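PDB 6I9A: Lys-gingipain catalytic subunit from Porphyromonas gingivalis, which cleaves proteins after lysine as a calcium-binding cysteine endopeptidase of the C25 family and may act as a virulence factor in periodontal disease. Local coordinates for residues 99-102 with 103-106; 224-228 with 229-233; 346-350 with 351-355. All coordinates share one frame; numbering follows the deposited sequence.

How the contacts relate
All three contacts lie in the catalytic C25 region, each at the start of a short helix entered from strand or loop. Contact 1 is buried; contacts 2 and 3 are partly buried, contact 2 having more exposed residues. Contacts 1 and 2 both use a threonine hydroxyl, the first accepting from Leu103 N, the second in a reciprocal capping box with Gln231. Contact 3 has a glycine at its N-cap, packs through isoleucine and aromatic rings, and reaches the inhibitor through His347. Contacts 1 and 3 meet directly: Tyr104 OH lies 2.5 Å from Glu355 OE2 and 2.8 Å from His351 NE2, both probable hydrogen bonds. Contact 2, centred about 26 Å from contact 1, touches neither.

Contact 1 (99-102 with 103-106); sequences KVTD and LYYS
Thr101 has its hydroxyl turned away from its own backbone N (chi1 -174°), which carries OG1 forward over the start of the next turn, toward the amide of Leu103. The result is an ST turn, the capping motif by which strand 100-101 passes into the short, weakly bonded helix 103-106. Leu103 N donates to Thr101 OG1 over 2.9 Å, and the N-H...O angle of 164° makes this a nearly straight bond. The two side chains run side by side, with Thr101 OG1 3.3 Å from Leu103 CB. The hydroxyl is used a second time, as donor to the carbonyl of Glu355, so OG1 joins the turn to the end of another helix.

The methyl CG2 of Thr101 leans instead on Tyr104, 3.9 Å from CD1, meeting that ring obliquely. Water 1 bridges the turn: it gives a hydrogen to Thr101 O (2.8 Å) and accepts from Tyr104 N (2.8 Å), so an amide of the first helical turn is satisfied by a bound water rather than by a carbonyl of the chain.

Asp102 reaches three residues ahead. Its carbonyl O accepts from Tyr105 N at 3.1 Å, with the donor standing above the carbonyl plane. Farther out, Asp102 OD1 lies in the plane of the Tyr105 ring, at its edge, 3.6 Å from CE2; carboxylate and ring are turned 44° against each other. That oxygen also forms a salt bridge with Arg120, and the Tyr105 hydroxyl is bonded to Gly91 N. The ring itself packs among side chains of helix 56-72 and strand 79-83. At the last residue of the turn, Ser106 OG bends back to give a 2.8 Å hydrogen bond to Leu103 O.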
loop_
_atom_site.group_PDB
_atom_site.type_symbol
_atom_site.label_atom_id
_atom_site.label_comp_id
_atom_site.label_asym_id
_atom_site.label_seq_id
_atom_site.Cartn_x
_atom_site.Cartn_y
_atom_site.Cartn_z
ATOM N N LYS A 99 -3.264 -21.916 0.394
ATOM C CA LYS A 99 -4.386 -20.973 0.423
ATOM C C LYS A 99 -4.205 -20.018 -0.736
ATOM O O LYS A 99 -3.129 -19.927 -1.305
ATOM C CB LYS A 99 -4.442 -20.196 1.751
ATOM C CG LYS A 99 -4.572 -21.100 2.989
ATOM C CD LYS A 99 -5.875 -21.889 3.069
ATOM C CE LYS A 99 -5.786 -22.833 4.286
ATOM N NZ LYS A 99 -7.037 -23.555 4.497
ATOM N N VAL A 100 -5.262 -19.273 -1.078
ATOM C CA VAL A 100 -5.169 -18.399 -2.249
ATOM C C VAL A 100 -4.021 -17.420 -2.091
ATOM O O VAL A 100 -3.738 -16.878 -1.002
ATOM C CB VAL A 100 -6.529 -17.693 -2.513
ATOM C CG1 VAL A 100 -6.870 -16.641 -1.434
ATOM C CG2 VAL A 100 -6.573 -17.107 -3.930
ATOM N N THR A 101 -3.378 -17.111 -3.236
ATOM C CA THR A 101 -2.336 -16.098 -3.312
ATOM C C THR A 101 -2.388 -15.455 -4.671
ATOM O O THR A 101 -2.744 -16.073 -5.691
ATOM C CB THR A 101 -0.909 -16.686 -3.069
ATOM O OG1 THR A 101 0.067 -15.645 -3.006
ATOM C CG2 THR A 101 -0.458 -17.706 -4.125
ATOM N N ASP A 102 -1.927 -14.200 -4.668
ATOM C CA ASP A 102 -1.692 -13.415 -5.879
ATOM C C ASP A 102 -0.199 -13.375 -6.212
ATOM O O ASP A 102 0.193 -12.756 -7.204
ATOM C CB ASP A 102 -2.200 -11.965 -5.723
ATOM C CG ASP A 102 -3.697 -11.847 -5.787
ATOM O OD1 ASP A 102 -4.325 -12.740 -6.385
ATOM O OD2 ASP A 102 -4.248 -10.836 -5.237
ATOM N N LEU A 103 0.642 -14.060 -5.407
ATOM C CA LEU A 103 2.088 -13.945 -5.623
ATOM C C LEU A 103 2.495 -14.291 -7.039
ATOM O O LEU A 103 3.416 -13.631 -7.585
ATOM C CB LEU A 103 2.826 -14.901 -4.659
ATOM C CG LEU A 103 4.366 -14.887 -4.808
ATOM C CD1 LEU A 103 4.983 -13.531 -4.526
ATOM C CD2 LEU A 103 4.994 -15.942 -3.923
ATOM N N TYR A 104 1.890 -15.340 -7.618
ATOM C CA TYR A 104 2.414 -15.830 -8.903
ATOM C C TYR A 104 1.990 -14.967 -10.098
ATOM O O TYR A 104 2.575 -15.124 -11.166
ATOM C CB TYR A 104 2.074 -17.301 -9.056
ATOM C CG TYR A 104 2.830 -18.056 -7.977
ATOM C CD1 TYR A 104 2.157 -18.611 -6.887
ATOM C CD2 TYR A 104 4.220 -18.104 -7.986
ATOM C CE1 TYR A 104 2.848 -19.222 -5.838
ATOM C CE2 TYR A 104 4.925 -18.703 -6.951
ATOM C CZ TYR A 104 4.236 -19.266 -5.880
ATOM O OH TYR A 104 4.935 -19.801 -4.825
ATOM N N TYR A 105 1.109 -14.003 -9.897
ATOM C CA TYR A 105 0.934 -12.981 -10.939
ATOM C C TYR A 105 2.151 -12.053 -10.975
ATOM O O TYR A 105 2.556 -11.605 -12.051
ATOM C CB TYR A 105 -0.312 -12.125 -10.671
ATOM C CG TYR A 105 -1.616 -12.903 -10.787
ATOM C CD1 TYR A 105 -1.918 -13.644 -11.935
ATOM C CD2 TYR A 105 -2.546 -12.895 -9.748
ATOM C CE1 TYR A 105 -3.112 -14.367 -12.029
ATOM C CE2 TYR A 105 -3.739 -13.616 -9.828
ATOM C CZ TYR A 105 -4.021 -14.348 -10.977
ATOM O OH TYR A 105 -5.180 -15.081 -11.063
ATOM N N SER A 106 2.728 -11.763 -9.797
ATOM C CA SER A 106 3.844 -10.809 -9.592
ATOM C C SER A 106 5.218 -11.447 -9.737
ATOM O O SER A 106 6.176 -10.730 -10.055
ATOM C CB SER A 106 3.731 -10.152 -8.205
ATOM O OG SER A 106 4.095 -10.961 -7.097
HETATM O O HOH W 1 -0.774 -16.203 -7.623
#

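Contact 2 (224-228 with 229-233); sequences DPLLT and TSQLK
Thr228 and Gln231 bond to each other twice, forming a capping box where edge strand 226-228 of a small antiparallel sheet runs into helix 229-232. In one direction Gln231 N donates to Thr228 OG1 (3.1 Å, N-H...O angle 159°); in the other, Thr228 N donates to Gln231 OE1 (2.9 Å, 162°). The second bond belongs to the glutamine conformer described, one of two modelled. The hydroxyl can serve as cap because it sits between the backbone N and the carbonyl carbon (chi1 68°), facing the first turn of the helix.

The carbonyl of Thr228 is satisfied as well: Leu232 N donates to Thr228 O over 2.9 Å, a regular helical bond. At the other end of the glutamine amide, in the same conformer, NE2 donates to water 2 at 2.8 Å, and this water in turn donates to Leu226 O at 3.0 Å, extending the polar link back along the strand.

Beyond the cap, toward helix 261-267, the contacts are apolar. Leu232 packs on Phe261, Val264 and Ile265 of that helix, and its side chain crosses that of Leu227 at about a right angle, methyl CD2 of Leu227 resting 3.8 Å from CD2 of Leu232.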
loop_
_atom_site.group_PDB
_atom_site.type_symbol
_atom_site.label_atom_id
_atom_site.label_comp_id
_atom_site.label_asym_id
_atom_site.label_seq_id
_atom_site.Cartn_x
_atom_site.Cartn_y
_atom_site.Cartn_z
ATOM N N ASP A 224 -9.383 -11.179 19.136
ATOM C CA ASP A 224 -9.428 -10.845 20.586
ATOM C C ASP A 224 -8.335 -9.826 20.901
ATOM O O ASP A 224 -7.146 -10.183 20.932
ATOM C CB ASP A 224 -9.206 -12.115 21.430
ATOM C CG ASP A 224 -9.424 -11.892 22.903
ATOM O OD1 ASP A 224 -9.542 -10.742 23.315
ATOM O OD2 ASP A 224 -9.428 -12.902 23.668
ATOM N N PRO A 225 -8.691 -8.560 21.099
ATOM C CA PRO A 225 -10.064 -8.050 21.204
ATOM C C PRO A 225 -10.811 -8.157 19.879
ATOM O O PRO A 225 -10.243 -7.940 18.800
ATOM C CB PRO A 225 -9.873 -6.592 21.622
ATOM C CG PRO A 225 -8.464 -6.233 21.170
ATOM C CD PRO A 225 -7.707 -7.518 21.408
ATOM N N LEU A 226 -12.088 -8.487 19.953
ATOM C CA LEU A 226 -12.867 -8.825 18.806
ATOM C C LEU A 226 -13.337 -7.619 18.000
ATOM O O LEU A 226 -13.970 -6.675 18.517
ATOM C CB LEU A 226 -14.107 -9.620 19.281
ATOM C CG LEU A 226 -15.067 -10.119 18.185
ATOM C CD1 LEU A 226 -14.391 -11.208 17.311
ATOM C CD2 LEU A 226 -16.346 -10.707 18.801
ATOM N N LEU A 227 -13.088 -7.696 16.681
ATOM C CA LEU A 227 -13.611 -6.735 15.702
ATOM C C LEU A 227 -14.053 -7.545 14.521
ATOM O O LEU A 227 -13.218 -8.100 13.802
ATOM C CB LEU A 227 -12.555 -5.718 15.303
ATOM C CG LEU A 227 -12.992 -4.638 14.307
ATOM C CD1 LEU A 227 -14.084 -3.725 14.882
ATOM C CD2 LEU A 227 -11.785 -3.822 13.842
ATOM N N THR A 228 -15.348 -7.658 14.334
ATOM C CA THR A 228 -15.875 -8.497 13.256
ATOM C C THR A 228 -16.201 -7.701 11.990
ATOM O O THR A 228 -16.374 -6.476 12.042
ATOM C CB THR A 228 -17.165 -9.212 13.694
ATOM O OG1 THR A 228 -18.158 -8.189 13.854
ATOM C CG2 THR A 228 -16.984 -10.007 14.993
ATOM N N THR A 229 -16.458 -8.421 10.883
ATOM C CA THR A 229 -16.922 -7.764 9.636
ATOM C C THR A 229 -18.256 -7.030 9.880
ATOM O O THR A 229 -18.477 -5.931 9.324
ATOM C CB THR A 229 -17.008 -8.783 8.483
ATOM O OG1 THR A 229 -17.757 -9.940 8.883
ATOM C CG2 THR A 229 -15.638 -9.184 7.959
ATOM N N SER A 230 -19.152 -7.591 10.706
ATOM C CA SER A 230 -20.407 -6.897 10.988
ATOM C C SER A 230 -20.132 -5.554 11.691
ATOM O O SER A 230 -20.761 -4.529 11.383
ATOM C CB SER A 230 -21.339 -7.784 11.812
ATOM O OG SER A 230 -21.794 -8.844 10.990
ATOM N N GLN A 231 -19.161 -5.515 12.598
ATOM C CA GLN A 231 -18.784 -4.284 13.283
ATOM C C GLN A 231 -18.088 -3.293 12.332
ATOM O O GLN A 231 -18.299 -2.076 12.434
ATOM C CB GLN A 231 -17.881 -4.620 14.473
ATOM C CG GLN A 231 -18.711 -5.227 15.616
ATOM C CD GLN A 231 -17.872 -5.801 16.715
ATOM O OE1 GLN A 231 -16.795 -6.322 16.510
ATOM N NE2 GLN A 231 -18.400 -5.787 17.931
ATOM N N LEU A 232 -17.329 -3.812 11.354
ATOM C CA LEU A 232 -16.720 -2.903 10.364
ATOM C C LEU A 232 -17.806 -2.138 9.615
ATOM O O LEU A 232 -17.612 -0.958 9.294
ATOM C CB LEU A 232 -15.895 -3.680 9.350
ATOM C CG LEU A 232 -14.671 -4.397 9.910
ATOM C CD1 LEU A 232 -13.954 -5.146 8.773
ATOM C CD2 LEU A 232 -13.685 -3.405 10.602
ATOM N N LYS A 233 -18.924 -2.794 9.324
ATOM C CA LYS A 233 -19.990 -2.149 8.558
ATOM C C LYS A 233 -20.670 -1.020 9.339
ATOM O O LYS A 233 -21.367 -0.187 8.746
ATOM C CB LYS A 233 -21.004 -3.206 8.132
ATOM C CG LYS A 233 -20.412 -4.185 7.108
ATOM C CD LYS A 233 -21.334 -5.386 6.907
ATOM C CE LYS A 233 -20.638 -6.452 6.045
ATOM N NZ LYS A 233 -21.545 -7.626 5.804
HETATM O O HOH W 2 -16.685 -7.192 19.612
#

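Contact 3 (346-350 with 351-355). With H8E (benzyl-N-[(2S)-1-[[(3S)-7-amino-1-(benzylamino)-1,2-dioxoheptan-3-yl]amino]-5-(2-methyl-2-phenylhydrazinyl)-1,5-dioxopentan-2-yl]carbamate), chain I.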
loop_
_atom_site.group_PDB
_atom_site.type_symbol
_atom_site.label_atom_id
_atom_site.label_comp_id
_atom_site.label_asym_id
_atom_site.label_seq_id
_atom_site.Cartn_x
_atom_site.Cartn_y
_atom_site.Cartn_z
ATOM N N THR A 346 12.873 -19.708 13.171
ATOM C CA THR A 346 11.794 -19.480 12.221
ATOM C C THR A 346 10.718 -20.550 12.434
ATOM O O THR A 346 11.004 -21.673 12.856
ATOM C CB THR A 346 12.295 -19.411 10.783
ATOM O OG1 THR A 346 12.905 -20.627 10.428
ATOM C CG2 THR A 346 13.244 -18.234 10.510
ATOM N N HIS A 347 9.485 -20.176 12.141
ATOM C CA HIS A 347 8.318 -21.043 12.327
ATOM C C HIS A 347 7.726 -21.579 11.044
ATOM O O HIS A 347 6.976 -22.579 11.073
ATOM C CB HIS A 347 7.235 -20.280 13.099
ATOM C CG HIS A 347 7.650 -19.954 14.511
ATOM N ND1 HIS A 347 7.005 -18.960 15.242
ATOM C CD2 HIS A 347 8.590 -20.556 15.292
ATOM C CE1 HIS A 347 7.586 -18.979 16.442
ATOM N NE2 HIS A 347 8.538 -19.922 16.525
ATOM N N ILE A 348 7.986 -20.920 9.900
ATOM C CA ILE A 348 7.347 -21.408 8.684
ATOM C C ILE A 348 8.128 -21.120 7.403
ATOM O O ILE A 348 7.931 -21.829 6.415
ATOM C CB ILE A 348 5.901 -20.815 8.584
ATOM C CG1 ILE A 348 4.980 -21.574 7.599
ATOM C CG2 ILE A 348 5.915 -19.302 8.260
ATOM C CD1 ILE A 348 4.671 -22.987 8.041
ATOM N N GLY A 349 8.980 -20.098 7.392
ATOM C CA GLY A 349 9.807 -19.904 6.206
ATOM C C GLY A 349 9.382 -18.738 5.336
ATOM O O GLY A 349 8.219 -18.336 5.288
ATOM N N ALA A 350 10.364 -18.220 4.606
ATOM C CA ALA A 350 10.188 -17.028 3.793
ATOM C C ALA A 350 9.224 -17.280 2.646
ATOM O O ALA A 350 8.418 -16.371 2.334
ATOM C CB ALA A 350 11.530 -16.565 3.244
ATOM N N HIS A 351 9.373 -18.384 1.913
ATOM C CA HIS A 351 8.529 -18.596 0.748
ATOM C C HIS A 351 7.030 -18.486 1.156
ATOM O O HIS A 351 6.227 -17.831 0.474
ATOM C CB HIS A 351 8.878 -19.943 0.113
ATOM C CG HIS A 351 8.238 -20.189 -1.213
ATOM N ND1 HIS A 351 8.637 -21.286 -1.972
ATOM C CD2 HIS A 351 7.315 -19.494 -1.923
ATOM C CE1 HIS A 351 7.920 -21.250 -3.095
ATOM N NE2 HIS A 351 7.117 -20.176 -3.126
ATOM N N TYR A 352 6.674 -19.158 2.245
ATOM C CA TYR A 352 5.331 -19.079 2.771
ATOM C C TYR A 352 4.905 -17.616 2.964
ATOM O O TYR A 352 3.798 -17.238 2.598
ATOM C CB TYR A 352 5.279 -19.856 4.094
ATOM C CG TYR A 352 3.922 -19.924 4.745
ATOM C CD1 TYR A 352 3.416 -18.845 5.456
ATOM C CD2 TYR A 352 3.192 -21.110 4.758
ATOM C CE1 TYR A 352 2.203 -18.929 6.128
ATOM C CE2 TYR A 352 1.979 -21.204 5.430
ATOM C CZ TYR A 352 1.488 -20.117 6.111
ATOM O OH TYR A 352 0.317 -20.267 6.820
ATOM N N TYR A 353 5.778 -16.800 3.597
ATOM C CA TYR A 353 5.417 -15.383 3.861
ATOM C C TYR A 353 5.183 -14.598 2.580
ATOM O O TYR A 353 4.209 -13.828 2.514
ATOM C CB TYR A 353 6.451 -14.679 4.764
ATOM C CG TYR A 353 5.926 -14.672 6.193
ATOM C CD1 TYR A 353 5.610 -13.478 6.836
ATOM C CD2 TYR A 353 5.636 -15.866 6.856
ATOM C CE1 TYR A 353 5.013 -13.474 8.096
ATOM C CE2 TYR A 353 4.978 -15.871 8.081
ATOM C CZ TYR A 353 4.672 -14.673 8.692
ATOM O OH TYR A 353 4.046 -14.694 9.907
ATOM N N TRP A 354 6.011 -14.809 1.539
ATOM C CA TRP A 354 5.775 -14.095 0.276
ATOM C C TRP A 354 4.464 -14.534 -0.336
ATOM O O TRP A 354 3.796 -13.698 -0.953
ATOM C CB TRP A 354 6.971 -14.295 -0.657
ATOM C CG TRP A 354 8.188 -13.530 -0.216
ATOM C CD1 TRP A 354 9.264 -14.012 0.499
ATOM C CD2 TRP A 354 8.403 -12.117 -0.375
ATOM N NE1 TRP A 354 10.146 -12.992 0.766
ATOM C CE2 TRP A 354 9.643 -11.806 0.243
ATOM C CE3 TRP A 354 7.651 -11.084 -0.953
ATOM C CZ2 TRP A 354 10.167 -10.502 0.257
ATOM C CZ3 TRP A 354 8.182 -9.814 -0.962
ATOM C CH2 TRP A 354 9.410 -9.512 -0.338
ATOM N N GLU A 355 4.049 -15.812 -0.187
ATOM C CA GLU A 355 2.740 -16.255 -0.656
ATOM C C GLU A 355 1.585 -15.766 0.240
ATOM O O GLU A 355 0.435 -15.711 -0.216
ATOM C CB GLU A 355 2.674 -17.784 -0.675
ATOM C CG GLU A 355 3.468 -18.470 -1.780
ATOM C CD GLU A 355 3.303 -19.973 -1.785
ATOM O OE1 GLU A 355 2.882 -20.558 -0.758
ATOM O OE2 GLU A 355 3.572 -20.574 -2.846
HETATM C CAQ H8E I . -9.180 -17.943 15.121
HETATM C CAK H8E I . -10.293 -17.427 15.817
HETATM C CAH H8E I . -10.197 -17.161 17.184
HETATM C CAL H8E I . -9.024 -17.413 17.888
HETATM C CAR H8E I . -7.953 -17.938 17.179
HETATM C CBO H8E I . -7.981 -18.172 15.812
HETATM C CBA H8E I . -6.849 -18.750 15.201
HETATM N NBE H8E I . -5.856 -17.753 14.765
HETATM C CBL H8E I . -4.517 -17.999 14.757
HETATM O OAE H8E I . -4.048 -19.043 15.228
HETATM C CBN H8E I . -3.639 -16.910 14.148
HETATM O OAG H8E I . -4.206 -15.776 14.087
HETATM C CBS H8E I . -2.201 -16.920 14.756
HETATM C CBB H8E I . -1.456 -15.594 14.562
HETATM C CAY H8E I . -0.095 -15.567 15.263
HETATM C CAX H8E I . 0.795 -14.376 14.892
HETATM C CAW H8E I . 0.292 -13.070 15.494
HETATM N NAB H8E I . 1.227 -11.967 15.118
HETATM N NBG H8E I . -1.375 -18.032 14.269
HETATM C C H8E I . -0.823 -18.988 15.015
HETATM O O H8E I . -0.960 -19.121 16.224
HETATM C CA H8E I . -0.129 -20.059 14.183
HETATM N N H8E I . 0.886 -20.785 14.940
HETATM C CBK H8E I . 2.039 -20.203 15.357
HETATM O OAD H8E I . 2.198 -18.983 15.208
HETATM O OBI H8E I . 2.888 -20.992 15.898
HETATM C CBD H8E I . 4.129 -20.432 16.464
HETATM C CBP H8E I . 4.850 -21.434 17.249
HETATM C CAS H8E I . 5.927 -22.149 16.724
HETATM C CAM H8E I . 6.659 -23.117 17.478
HETATM C CAI H8E I . 6.180 -23.369 18.775
HETATM C CAN H8E I . 5.067 -22.705 19.268
HETATM C CAT H8E I . 4.397 -21.743 18.532
HETATM C CB H8E I . -1.175 -21.060 13.665
HETATM C CG H8E I . -1.956 -21.773 14.801
HETATM C CD H8E I . -3.190 -22.441 14.273
HETATM O OE1 H8E I . -3.127 -23.559 13.760
HETATM N NE2 H8E I . -4.284 -21.662 14.366
HETATM N NBT H8E I . -5.513 -22.019 13.788
HETATM C CAA H8E I . -5.951 -21.048 12.749
HETATM C CBQ H8E I . -6.433 -22.643 14.685
HETATM C CAU H8E I . -7.822 -22.570 14.494
HETATM C CAO H8E I . -8.687 -23.239 15.355
HETATM C CAJ H8E I . -8.181 -23.974 16.419
HETATM C CAP H8E I . -6.813 -24.022 16.649
HETATM C CAV H8E I . -5.939 -23.376 15.772
HETATM O O HOH W 3 8.258 -21.304 3.488
#
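The N-terminus of helix 350-356 continues from the loop that brings His347 into the inhibitor pocket, and Ile348, just ahead of the N-cap Gly349, packs back onto Tyr352 and Tyr353 of its first turns. With CG1 anti to the amide nitrogen (chi1 -162°), the two branches of Ile348 part. CG1 lies over one face of the Tyr352 ring, 3.5 Å from the centroid and 17° off the normal, which defines a CH-pi contact. The CG2 methyl goes to the edge of the other ring, 3.6 Å from Tyr353 CE2 and near its plane. One isoleucine thus meets one tyrosine face-on and the other edge-on. The hydroxyls of both rings are hydrogen-bonded outside these segments, Tyr352 OH to the carbonyl of Asn282 and Tyr353 OH to the carboxylate of Asp288, whose other oxygen binds the inhibitor.

Gly349 is the N-cap, one residue before the helix; at its phi of 106° a CB would press against the carbonyl O of Ile348, so the backbone suits glycine. Its carbonyl O accepts a weak bond from Tyr353 N at 3.3 Å, whereas the next one, from Trp354 N to Ala350 O, is firmer at 3.0 Å. Tyr352 N does not reach Ile348 O directly; water 3 stands between, accepting from Tyr352 N (2.9 Å) and donating to Ile348 O (3.0 Å). The incoming loop is held by Glu287, whose carboxylate accepts from the backbone N atoms of His347, Ile348 and Gly349.

His347 presents one imidazole face to the carbamate-linked benzyl ring of the inhibitor: CAS of H8E stands over the ring centre, 3.4 Å from His347 CD2. A helix N-terminus with glycine at its N-cap thus adjoins the inhibitor pocket, which probably also receives substrate, of this clan CD cysteine peptidase.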